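Long-range contacts in adapter protein MecA 2 (Bacillus subtilis, PDB 3JTN), which enables unfolded and aggregated proteins, and the competence factor ComK, to be recognised and delivered to the ClpC protease, which its C-terminal domain, the part described here, contacts: residues A[10-21]-A[82-90]; A[31-40]-A[63-71]. All blocks are in the same frame, centred on the assembly; numbering follows the deposited sequence.

Interaction 1: A[10-21]-A[82-90]; sequences FEDIIQLSESLQ and AVETIQTHF
I86 fits as a knob into a hole lined by F10, I13, I14 and S17, and apolar side chains, with I86 among the main ones, carry much of this contact. Its branches divide the work: CD1 reaches to 3.7 Å from CG2 of I13 and also meets CZ of F10, whereas CG2 lies against CG1 of I14. One turn earlier V83 puts its two methyls on neighbouring points of the other helix, CG2 3.5 Å from CD1 of L20 and CG1 by S17 O and the N of Q21. At the chain end F90 lays one ring face on I14, with I14 CG1 4.0 Å from the ring centroid and 11° off the normal.

The two helices, 10-21 and 82-87, cross nearly at right angles (-103°) with their axes 9.0 Å apart. So steep a crossing limits the meeting to a short patch, and the small S17 probably helps the backbones come close there: its CA is 4.9 Å from CA of V83. Within this MecA C-terminal domain, the contact seats the C-terminal helix against the helix that follows the first strand.

Among polar groups S17 sets OG beside its own backbone N (chi1 -63°), which turns the hydroxyl back to donate to I13 O at 2.6 Å; that carbonyl takes S17 N from the opposite face of its plane, so a hydroxyl beside I86 is satisfied. Q87, bent at chi2, lies along the S17-E18 backbone with its aliphatic part against Q21, and NE2 makes a weak hydrogen bond of 2.8 Å to E18 OE2, the carboxylate and amide planes nearly perpendicular.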
loop_
_atom_site.group_PDB
_atom_site.type_symbol
_atom_site.label_atom_id
_atom_site.label_comp_id
_atom_site.label_asym_id
_atom_site.label_seq_id
_atom_site.Cartn_x
_atom_site.Cartn_y
_atom_site.Cartn_z
ATOM N N PHE A 10 -2.016 10.606 0.785
ATOM C CA PHE A 10 -0.887 9.948 0.142
ATOM C C PHE A 10 0.365 10.014 1.020
ATOM O O PHE A 10 1.266 9.185 0.900
ATOM C CB PHE A 10 -0.597 10.556 -1.234
ATOM C CG PHE A 10 0.494 9.842 -1.980
ATOM C CD1 PHE A 10 0.211 8.719 -2.737
ATOM C CD2 PHE A 10 1.808 10.265 -1.885
ATOM C CE1 PHE A 10 1.215 8.049 -3.401
ATOM C CE2 PHE A 10 2.817 9.593 -2.551
ATOM C CZ PHE A 10 2.519 8.485 -3.307
ATOM N N GLU A 11 0.422 10.998 1.909
ATOM C CA GLU A 11 1.553 11.110 2.819
ATOM C C GLU A 11 1.643 9.923 3.780
ATOM O O GLU A 11 2.738 9.518 4.166
ATOM C CB GLU A 11 1.514 12.433 3.592
ATOM C CG GLU A 11 2.082 13.603 2.811
ATOM C CD GLU A 11 2.041 14.901 3.596
ATOM O OE1 GLU A 11 1.228 15.005 4.540
ATOM O OE2 GLU A 11 2.822 15.817 3.267
ATOM N N ASP A 12 0.502 9.368 4.173
ATOM C CA ASP A 12 0.519 8.204 5.053
ATOM C C ASP A 12 1.139 7.031 4.306
ATOM O O ASP A 12 1.726 6.136 4.911
ATOM C CB ASP A 12 -0.891 7.865 5.545
ATOM C CG ASP A 12 -1.438 8.903 6.526
ATOM O OD1 ASP A 12 -0.723 9.238 7.501
ATOM O OD2 ASP A 12 -2.582 9.378 6.331
ATOM N N ILE A 13 1.024 7.048 2.981
ATOM C CA ILE A 13 1.653 6.015 2.163
ATOM C C ILE A 13 3.130 6.308 2.037
ATOM O O ILE A 13 3.936 5.395 2.010
ATOM C CB ILE A 13 1.006 5.882 0.765
ATOM C CG1 ILE A 13 -0.479 5.513 0.890
ATOM C CG2 ILE A 13 1.713 4.801 -0.064
ATOM C CD1 ILE A 13 -1.141 5.172 -0.459
ATOM N N ILE A 14 3.506 7.585 1.992
ATOM C CA ILE A 14 4.928 7.905 1.896
ATOM C C ILE A 14 5.618 7.478 3.176
ATOM O O ILE A 14 6.667 6.836 3.156
ATOM C CB ILE A 14 5.171 9.390 1.611
ATOM C CG1 ILE A 14 4.915 9.683 0.132
ATOM C CG2 ILE A 14 6.602 9.771 1.963
ATOM C CD1 ILE A 14 4.698 11.137 -0.171
ATOM N N GLN A 15 4.996 7.819 4.292
ATOM C CA GLN A 15 5.498 7.473 5.604
ATOM C C GLN A 15 5.529 5.953 5.795
ATOM O O GLN A 15 6.541 5.368 6.168
ATOM C CB GLN A 15 4.585 8.123 6.634
ATOM C CG GLN A 15 4.830 9.623 6.786
ATOM C CD GLN A 15 3.765 10.322 7.615
ATOM O OE1 GLN A 15 2.611 9.891 7.666
ATOM N NE2 GLN A 15 4.146 11.423 8.257
ATOM N N LEU A 16 4.399 5.311 5.541
ATOM C CA LEU A 16 4.347 3.860 5.516
ATOM C C LEU A 16 5.521 3.271 4.754
ATOM O O LEU A 16 6.145 2.308 5.194
ATOM C CB LEU A 16 3.045 3.419 4.856
ATOM C CG LEU A 16 2.970 1.964 4.419
ATOM C CD1 LEU A 16 2.994 1.053 5.624
ATOM C CD2 LEU A 16 1.699 1.763 3.632
ATOM N N SER A 17 5.816 3.844 3.597
ATOM C CA SER A 17 6.859 3.312 2.724
ATOM C C SER A 17 8.180 3.128 3.428
ATOM O O SER A 17 8.925 2.192 3.138
ATOM C CB SER A 17 7.064 4.232 1.532
ATOM O OG SER A 17 5.879 4.271 0.775
ATOM N N GLU A 18 8.480 4.029 4.346
ATOM C CA GLU A 18 9.715 3.924 5.113
ATOM C C GLU A 18 9.704 2.657 5.949
ATOM O O GLU A 18 10.713 1.962 6.063
ATOM C CB GLU A 18 9.904 5.150 6.019
ATOM C CG GLU A 18 11.141 5.070 6.909
ATOM C CD GLU A 18 12.378 4.585 6.160
ATOM O OE1 GLU A 18 12.924 3.518 6.528
ATOM O OE2 GLU A 18 12.798 5.267 5.199
ATOM N N SER A 19 8.552 2.348 6.527
ATOM C CA SER A 19 8.453 1.181 7.388
ATOM C C SER A 19 8.499 -0.069 6.512
ATOM O O SER A 19 9.231 -1.005 6.808
ATOM C CB SER A 19 7.171 1.215 8.214
ATOM O OG SER A 19 7.223 2.255 9.167
ATOM N N LEU A 20 7.743 -0.063 5.416
ATOM C CA LEU A 20 7.732 -1.220 4.514
ATOM C C LEU A 20 9.125 -1.522 3.954
ATOM O O LEU A 20 9.546 -2.678 3.904
ATOM C CB LEU A 20 6.722 -1.031 3.380
ATOM C CG LEU A 20 5.249 -0.874 3.767
ATOM C CD1 LEU A 20 4.381 -1.015 2.538
ATOM C CD2 LEU A 20 4.859 -1.890 4.812
ATOM N N GLN A 21 9.833 -0.483 3.524
ATOM C CA GLN A 21 11.217 -0.639 3.091
ATOM C C GLN A 21 12.090 -1.166 4.230
ATOM O O GLN A 21 12.975 -1.989 4.016
ATOM C CB GLN A 21 11.767 0.690 2.589
ATOM C CG GLN A 21 13.238 0.639 2.234
ATOM C CD GLN A 21 13.775 1.995 1.825
ATOM O OE1 GLN A 21 13.917 2.279 0.636
ATOM N NE2 GLN A 21 14.064 2.844 2.806
ATOM N N ALA A 82 5.513 0.536 -5.634
ATOM C CA ALA A 82 5.105 1.667 -4.799
ATOM C C ALA A 82 6.164 2.104 -3.790
ATOM O O ALA A 82 6.569 3.274 -3.762
ATOM C CB ALA A 82 3.824 1.336 -4.077
ATOM N N VAL A 83 6.597 1.174 -2.942
ATOM C CA VAL A 83 7.492 1.533 -1.849
ATOM C C VAL A 83 8.836 1.990 -2.378
ATOM O O VAL A 83 9.430 2.922 -1.850
ATOM C CB VAL A 83 7.733 0.377 -0.882
ATOM C CG1 VAL A 83 8.870 0.732 0.054
ATOM C CG2 VAL A 83 6.464 0.053 -0.100
ATOM N N GLU A 84 9.320 1.338 -3.427
ATOM C CA GLU A 84 10.644 1.659 -3.904
ATOM C C GLU A 84 10.613 2.954 -4.701
ATOM O O GLU A 84 11.569 3.716 -4.675
ATOM C CB GLU A 84 11.230 0.525 -4.736
ATOM C CG GLU A 84 11.054 0.674 -6.214
ATOM C CD GLU A 84 12.319 0.321 -6.956
ATOM O OE1 GLU A 84 13.201 1.201 -7.072
ATOM O OE2 GLU A 84 12.436 -0.833 -7.417
ATOM N N THR A 85 9.509 3.196 -5.399
ATOM C CA THR A 85 9.299 4.456 -6.097
ATOM C C THR A 85 9.273 5.612 -5.111
ATOM O O THR A 85 9.897 6.636 -5.326
ATOM C CB THR A 85 7.976 4.450 -6.848
ATOM O OG1 THR A 85 8.070 3.553 -7.958
ATOM C CG2 THR A 85 7.643 5.858 -7.345
ATOM N N ILE A 86 8.534 5.434 -4.026
ATOM C CA ILE A 86 8.446 6.446 -2.988
ATOM C C ILE A 86 9.779 6.628 -2.281
ATOM O O ILE A 86 10.283 7.743 -2.181
ATOM C CB ILE A 86 7.383 6.075 -1.964
ATOM C CG1 ILE A 86 5.995 6.234 -2.580
ATOM C CG2 ILE A 86 7.519 6.941 -0.730
ATOM C CD1 ILE A 86 4.863 5.963 -1.616
ATOM N N GLN A 87 10.353 5.534 -1.792
ATOM C CA GLN A 87 11.591 5.619 -1.032
ATOM C C GLN A 87 12.700 6.178 -1.885
ATOM O O GLN A 87 13.656 6.748 -1.369
ATOM C CB GLN A 87 12.003 4.262 -0.475
ATOM C CG GLN A 87 11.107 3.786 0.621
ATOM C CD GLN A 87 11.034 4.772 1.752
ATOM O OE1 GLN A 87 10.013 5.429 1.947
ATOM N NE2 GLN A 87 12.123 4.896 2.501
ATOM N N THR A 88 12.567 6.018 -3.196
ATOM C CA THR A 88 13.608 6.462 -4.105
ATOM C C THR A 88 13.498 7.965 -4.360
ATOM O O THR A 88 14.228 8.519 -5.181
ATOM C CB THR A 88 13.576 5.673 -5.424
ATOM O OG1 THR A 88 14.895 5.597 -5.974
ATOM C CG2 THR A 88 12.632 6.319 -6.426
ATOM N N HIS A 89 12.588 8.617 -3.639
ATOM C CA HIS A 89 12.392 10.065 -3.754
ATOM C C HIS A 89 12.402 10.722 -2.379
ATOM O O HIS A 89 12.940 11.809 -2.205
ATOM C CB HIS A 89 11.059 10.385 -4.451
ATOM C CG HIS A 89 11.049 10.076 -5.916
ATOM N ND1 HIS A 89 11.547 10.943 -6.863
ATOM C CD2 HIS A 89 10.589 9.000 -6.597
ATOM C CE1 HIS A 89 11.404 10.412 -8.063
ATOM N NE2 HIS A 89 10.822 9.233 -7.930
ATOM N N PHE A 90 11.796 10.044 -1.408
ATOM C CA PHE A 90 11.623 10.576 -0.066
ATOM C C PHE A 90 12.590 9.925 0.916
ATOM O O PHE A 90 13.469 9.159 0.515
ATOM C CB PHE A 90 10.183 10.351 0.395
ATOM C CG PHE A 90 9.153 10.963 -0.513
ATOM C CD1 PHE A 90 8.407 12.062 -0.099
ATOM C CD2 PHE A 90 8.936 10.446 -1.782
ATOM C CE1 PHE A 90 7.459 12.626 -0.937
ATOM C CE2 PHE A 90 7.992 10.999 -2.624
ATOM C CZ PHE A 90 7.249 12.093 -2.207
#

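Interaction 2: A[31-40]-A[63-71]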
loop_
_atom_site.group_PDB
_atom_site.type_symbol
_atom_site.label_atom_id
_atom_site.label_comp_id
_atom_site.label_asym_id
_atom_site.label_seq_id
_atom_site.Cartn_x
_atom_site.Cartn_y
_atom_site.Cartn_z
ATOM N N TYR A 31 -3.268 2.536 -5.619
ATOM C CA TYR A 31 -4.390 2.960 -6.441
ATOM C C TYR A 31 -4.975 4.254 -5.905
ATOM O O TYR A 31 -4.898 4.519 -4.716
ATOM C CB TYR A 31 -5.495 1.907 -6.428
ATOM C CG TYR A 31 -5.107 0.588 -7.036
ATOM C CD1 TYR A 31 -5.149 0.396 -8.411
ATOM C CD2 TYR A 31 -4.711 -0.472 -6.236
ATOM C CE1 TYR A 31 -4.797 -0.827 -8.978
ATOM C CE2 TYR A 31 -4.361 -1.696 -6.788
ATOM C CZ TYR A 31 -4.404 -1.867 -8.160
ATOM O OH TYR A 31 -4.053 -3.087 -8.707
ATOM N N HIS A 32 -5.566 5.054 -6.790
ATOM C CA HIS A 32 -6.379 6.182 -6.357
ATOM C C HIS A 32 -7.801 5.915 -6.792
ATOM O O HIS A 32 -8.072 5.711 -7.969
ATOM C CB HIS A 32 -5.890 7.510 -6.941
ATOM C CG HIS A 32 -6.699 8.688 -6.495
ATOM N ND1 HIS A 32 -6.561 9.254 -5.245
ATOM C CD2 HIS A 32 -7.663 9.399 -7.124
ATOM C CE1 HIS A 32 -7.400 10.268 -5.126
ATOM N NE2 HIS A 32 -8.081 10.377 -6.253
ATOM N N TYR A 33 -8.712 5.908 -5.837
ATOM C CA TYR A 33 -10.093 5.598 -6.135
ATOM C C TYR A 33 -10.994 6.368 -5.184
ATOM O O TYR A 33 -10.756 6.391 -3.978
ATOM C CB TYR A 33 -10.326 4.085 -6.025
ATOM C CG TYR A 33 -11.773 3.679 -6.152
ATOM C CD1 TYR A 33 -12.395 3.623 -7.396
ATOM C CD2 TYR A 33 -12.524 3.361 -5.028
ATOM C CE1 TYR A 33 -13.718 3.259 -7.512
ATOM C CE2 TYR A 33 -13.854 2.995 -5.136
ATOM C CZ TYR A 33 -14.443 2.946 -6.379
ATOM O OH TYR A 33 -15.766 2.579 -6.487
ATOM N N ASP A 34 -12.016 7.020 -5.731
ATOM C CA ASP A 34 -12.982 7.731 -4.904
ATOM C C ASP A 34 -12.292 8.747 -3.981
ATOM O O ASP A 34 -12.633 8.859 -2.803
ATOM C CB ASP A 34 -13.795 6.730 -4.075
ATOM C CG ASP A 34 -15.176 7.246 -3.716
ATOM O OD1 ASP A 34 -15.867 7.788 -4.609
ATOM O OD2 ASP A 34 -15.575 7.091 -2.538
ATOM N N GLY A 35 -11.318 9.477 -4.514
ATOM C CA GLY A 35 -10.631 10.495 -3.735
ATOM C C GLY A 35 -9.768 9.971 -2.596
ATOM O O GLY A 35 -9.385 10.722 -1.694
ATOM N N GLN A 36 -9.460 8.679 -2.622
ATOM C CA GLN A 36 -8.532 8.125 -1.644
ATOM C C GLN A 36 -7.471 7.277 -2.305
ATOM O O GLN A 36 -7.664 6.767 -3.402
ATOM C CB GLN A 36 -9.262 7.312 -0.568
ATOM C CG GLN A 36 -9.634 8.121 0.659
ATOM C CD GLN A 36 -9.938 7.249 1.860
ATOM O OE1 GLN A 36 -9.763 6.032 1.817
ATOM N NE2 GLN A 36 -10.384 7.872 2.947
ATOM N N TYR A 37 -6.350 7.138 -1.617
ATOM C CA TYR A 37 -5.270 6.272 -2.050
ATOM C C TYR A 37 -5.374 4.913 -1.382
ATOM O O TYR A 37 -5.700 4.803 -0.203
ATOM C CB TYR A 37 -3.923 6.909 -1.704
ATOM C CG TYR A 37 -3.622 8.075 -2.579
ATOM C CD1 TYR A 37 -3.106 7.881 -3.855
ATOM C CD2 TYR A 37 -3.906 9.364 -2.164
ATOM C CE1 TYR A 37 -2.847 8.926 -4.675
ATOM C CE2 TYR A 37 -3.655 10.436 -2.984
ATOM C CZ TYR A 37 -3.124 10.206 -4.237
ATOM O OH TYR A 37 -2.860 11.249 -5.062
ATOM N N PHE A 38 -5.074 3.873 -2.137
ATOM C CA PHE A 38 -5.087 2.533 -1.595
ATOM C C PHE A 38 -3.771 1.879 -1.910
ATOM O O PHE A 38 -3.190 2.098 -2.972
ATOM C CB PHE A 38 -6.236 1.714 -2.204
ATOM C CG PHE A 38 -7.591 2.293 -1.933
ATOM C CD1 PHE A 38 -8.406 1.756 -0.950
ATOM C CD2 PHE A 38 -8.047 3.378 -2.654
ATOM C CE1 PHE A 38 -9.654 2.284 -0.700
ATOM C CE2 PHE A 38 -9.295 3.913 -2.409
ATOM C CZ PHE A 38 -10.100 3.372 -1.428
ATOM N N LEU A 39 -3.300 1.071 -0.981
ATOM C CA LEU A 39 -2.124 0.276 -1.232
ATOM C C LEU A 39 -2.524 -1.174 -1.201
ATOM O O LEU A 39 -3.276 -1.616 -0.329
ATOM C CB LEU A 39 -1.048 0.544 -0.192
ATOM C CG LEU A 39 0.255 -0.237 -0.343
ATOM C CD1 LEU A 39 1.135 0.339 -1.424
ATOM C CD2 LEU A 39 0.986 -0.210 0.975
ATOM N N SER A 40 -2.022 -1.912 -2.173
ATOM C CA SER A 40 -2.249 -3.337 -2.232
ATOM C C SER A 40 -0.878 -3.936 -2.151
ATOM O O SER A 40 0.040 -3.460 -2.818
ATOM C CB SER A 40 -2.891 -3.719 -3.563
ATOM O OG SER A 40 -2.728 -5.106 -3.807
ATOM N N THR A 63 -9.948 -1.708 4.112
ATOM C CA THR A 63 -10.968 -1.287 3.176
ATOM C C THR A 63 -11.694 -2.552 2.776
ATOM O O THR A 63 -11.095 -3.628 2.775
ATOM C CB THR A 63 -10.335 -0.587 1.956
ATOM O OG1 THR A 63 -11.339 -0.300 0.976
ATOM C CG2 THR A 63 -9.258 -1.466 1.342
ATOM N N THR A 64 -12.983 -2.442 2.467
ATOM C CA THR A 64 -13.737 -3.600 1.997
ATOM C C THR A 64 -13.616 -3.714 0.483
ATOM O O THR A 64 -14.104 -4.668 -0.120
ATOM C CB THR A 64 -15.225 -3.528 2.391
ATOM O OG1 THR A 64 -15.847 -2.428 1.718
ATOM C CG2 THR A 64 -15.378 -3.370 3.908
ATOM N N LEU A 65 -12.955 -2.738 -0.127
ATOM C CA LEU A 65 -12.796 -2.736 -1.573
ATOM C C LEU A 65 -12.213 -4.053 -2.055
ATOM O O LEU A 65 -11.594 -4.779 -1.291
ATOM C CB LEU A 65 -11.912 -1.577 -2.025
ATOM C CG LEU A 65 -12.665 -0.342 -2.515
ATOM C CD1 LEU A 65 -13.611 0.175 -1.446
ATOM C CD2 LEU A 65 -11.676 0.720 -2.917
ATOM N N THR A 66 -12.444 -4.373 -3.321
ATOM C CA THR A 66 -11.750 -5.480 -3.950
ATOM C C THR A 66 -10.626 -4.897 -4.793
ATOM O O THR A 66 -10.646 -3.703 -5.125
ATOM C CB THR A 66 -12.703 -6.308 -4.814
ATOM O OG1 THR A 66 -13.200 -5.505 -5.895
ATOM C CG2 THR A 66 -13.870 -6.778 -3.974
ATOM N N ILE A 67 -9.629 -5.715 -5.118
ATOM C CA ILE A 67 -8.576 -5.269 -6.030
ATOM C C ILE A 67 -9.197 -5.127 -7.410
ATOM O O ILE A 67 -8.722 -4.350 -8.238
ATOM C CB ILE A 67 -7.401 -6.264 -6.106
ATOM C CG1 ILE A 67 -6.224 -5.653 -6.871
ATOM C CG2 ILE A 67 -7.840 -7.567 -6.767
ATOM C CD1 ILE A 67 -5.376 -4.705 -6.045
ATOM N N TYR A 68 -10.263 -5.893 -7.645
ATOM C CA TYR A 68 -11.035 -5.784 -8.882
ATOM C C TYR A 68 -11.636 -4.388 -9.006
ATOM O O TYR A 68 -11.463 -3.712 -10.021
ATOM C CB TYR A 68 -12.147 -6.837 -8.952
ATOM C CG TYR A 68 -13.019 -6.655 -10.177
ATOM C CD1 TYR A 68 -12.635 -7.173 -11.402
ATOM C CD2 TYR A 68 -14.193 -5.917 -10.114
ATOM C CE1 TYR A 68 -13.410 -6.987 -12.535
ATOM C CE2 TYR A 68 -14.976 -5.726 -11.233
ATOM C CZ TYR A 68 -14.581 -6.261 -12.445
ATOM O OH TYR A 68 -15.352 -6.074 -13.571
ATOM N N ARG A 69 -12.343 -3.957 -7.968
ATOM C CA ARG A 69 -12.919 -2.621 -7.952
ATOM C C ARG A 69 -11.838 -1.577 -8.190
ATOM O O ARG A 69 -12.048 -0.591 -8.907
ATOM C CB ARG A 69 -13.602 -2.345 -6.617
ATOM C CG ARG A 69 -14.516 -1.126 -6.643
ATOM C CD ARG A 69 -15.779 -1.417 -7.444
ATOM N NE ARG A 69 -16.781 -0.360 -7.318
ATOM C CZ ARG A 69 -17.073 0.519 -8.274
ATOM N NH1 ARG A 69 -16.440 0.473 -9.439
ATOM N NH2 ARG A 69 -18.002 1.443 -8.069
ATOM N N LEU A 70 -10.679 -1.801 -7.582
ATOM C CA LEU A 70 -9.562 -0.872 -7.696
ATOM C C LEU A 70 -8.875 -0.911 -9.066
ATOM O O LEU A 70 -8.416 0.112 -9.559
ATOM C CB LEU A 70 -8.532 -1.118 -6.581
ATOM C CG LEU A 70 -8.886 -0.596 -5.180
ATOM C CD1 LEU A 70 -7.744 -0.824 -4.186
ATOM C CD2 LEU A 70 -9.258 0.874 -5.221
ATOM N N GLN A 71 -8.799 -2.082 -9.679
ATOM C CA GLN A 71 -8.063 -2.197 -10.932
ATOM C C GLN A 71 -8.899 -1.866 -12.169
ATOM O O GLN A 71 -8.366 -1.412 -13.181
ATOM C CB GLN A 71 -7.465 -3.591 -11.070
ATOM C CG GLN A 71 -8.452 -4.619 -11.557
ATOM C CD GLN A 71 -8.075 -6.009 -11.117
ATOM O OE1 GLN A 71 -8.746 -6.985 -11.458
ATOM N NE2 GLN A 71 -6.996 -6.110 -10.342
#
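The ring of F38 receives two leucine methyls on one face, CD2 of L65 at 3.7 Å from the centroid and CD2 of L70 at 4.1 Å, while T63 comes to its edge with OG1 near the ring plane. On the Y31 ring L70 sets CB over one face, 15° off the normal, and CD1 of I67 closes obliquely on CE2 at 3.3 Å. The third ring, Y33, lies oblique to both leucines; its hydroxyl instead sits over a face of the R69 guanidinium, 3.0 Å from NH2, too poorly angled for a hydrogen bond, the two planes being steeply inclined to each other.

L70 suits the centre because its two methyls part ways: CD1 packs on CB of F38, and CD2 lies 3.5 Å from CB of Y33. With CG set anti to its carbonyl carbon, the fork points in among the side chains of Y31, Y33 and F38. An alanine in place of Y31 would probably open a gap beneath L70 CB and leave the end of I67 without its aromatic partner.

Polar bonds shape the approach to helix 67-71. T63 OG1 accepts from L65 N in an ST turn, and T66, the N-cap, accepts through OG1 from R69 N at 2.7 Å with an N-H...O angle of 164°; a threonine hydroxyl is well suited to both tasks.

Strands 31-33 and 36-40 form a beta hairpin closed by a type I' turn from Y33 to Q36, where D34 and G35 both have positive phi, which glycine tolerates easily. The helix crosses strand 31-33 at 83°, and on this face of the antiparallel sheet L70 also touches I4 of strand 3-7 and Y31 touches L76 of strand 75-78.

Interaction 1 joins two helices, whereas interaction 2 lays a short helix and its lead-in on a hairpin of the sheet. Their centres are about 17 Å apart, on opposite sides of the chain's centre, and interaction 2 is nested within the loop closed by interaction 1. Both are partly buried, with charged or amide groups, E18 and Q21 in one, R69 and Q71 in the other, among their edge residues. Aliphatic groups, together with S17 and Q87, make the middle of the first; rings facing leucines make that of the second. The hairpin links them: F38 faces helix 67-71, while its neighbours Y37 and L39 turn to helix 10-22, where L39 CD2 lies 3.4 Å from L16 CD2.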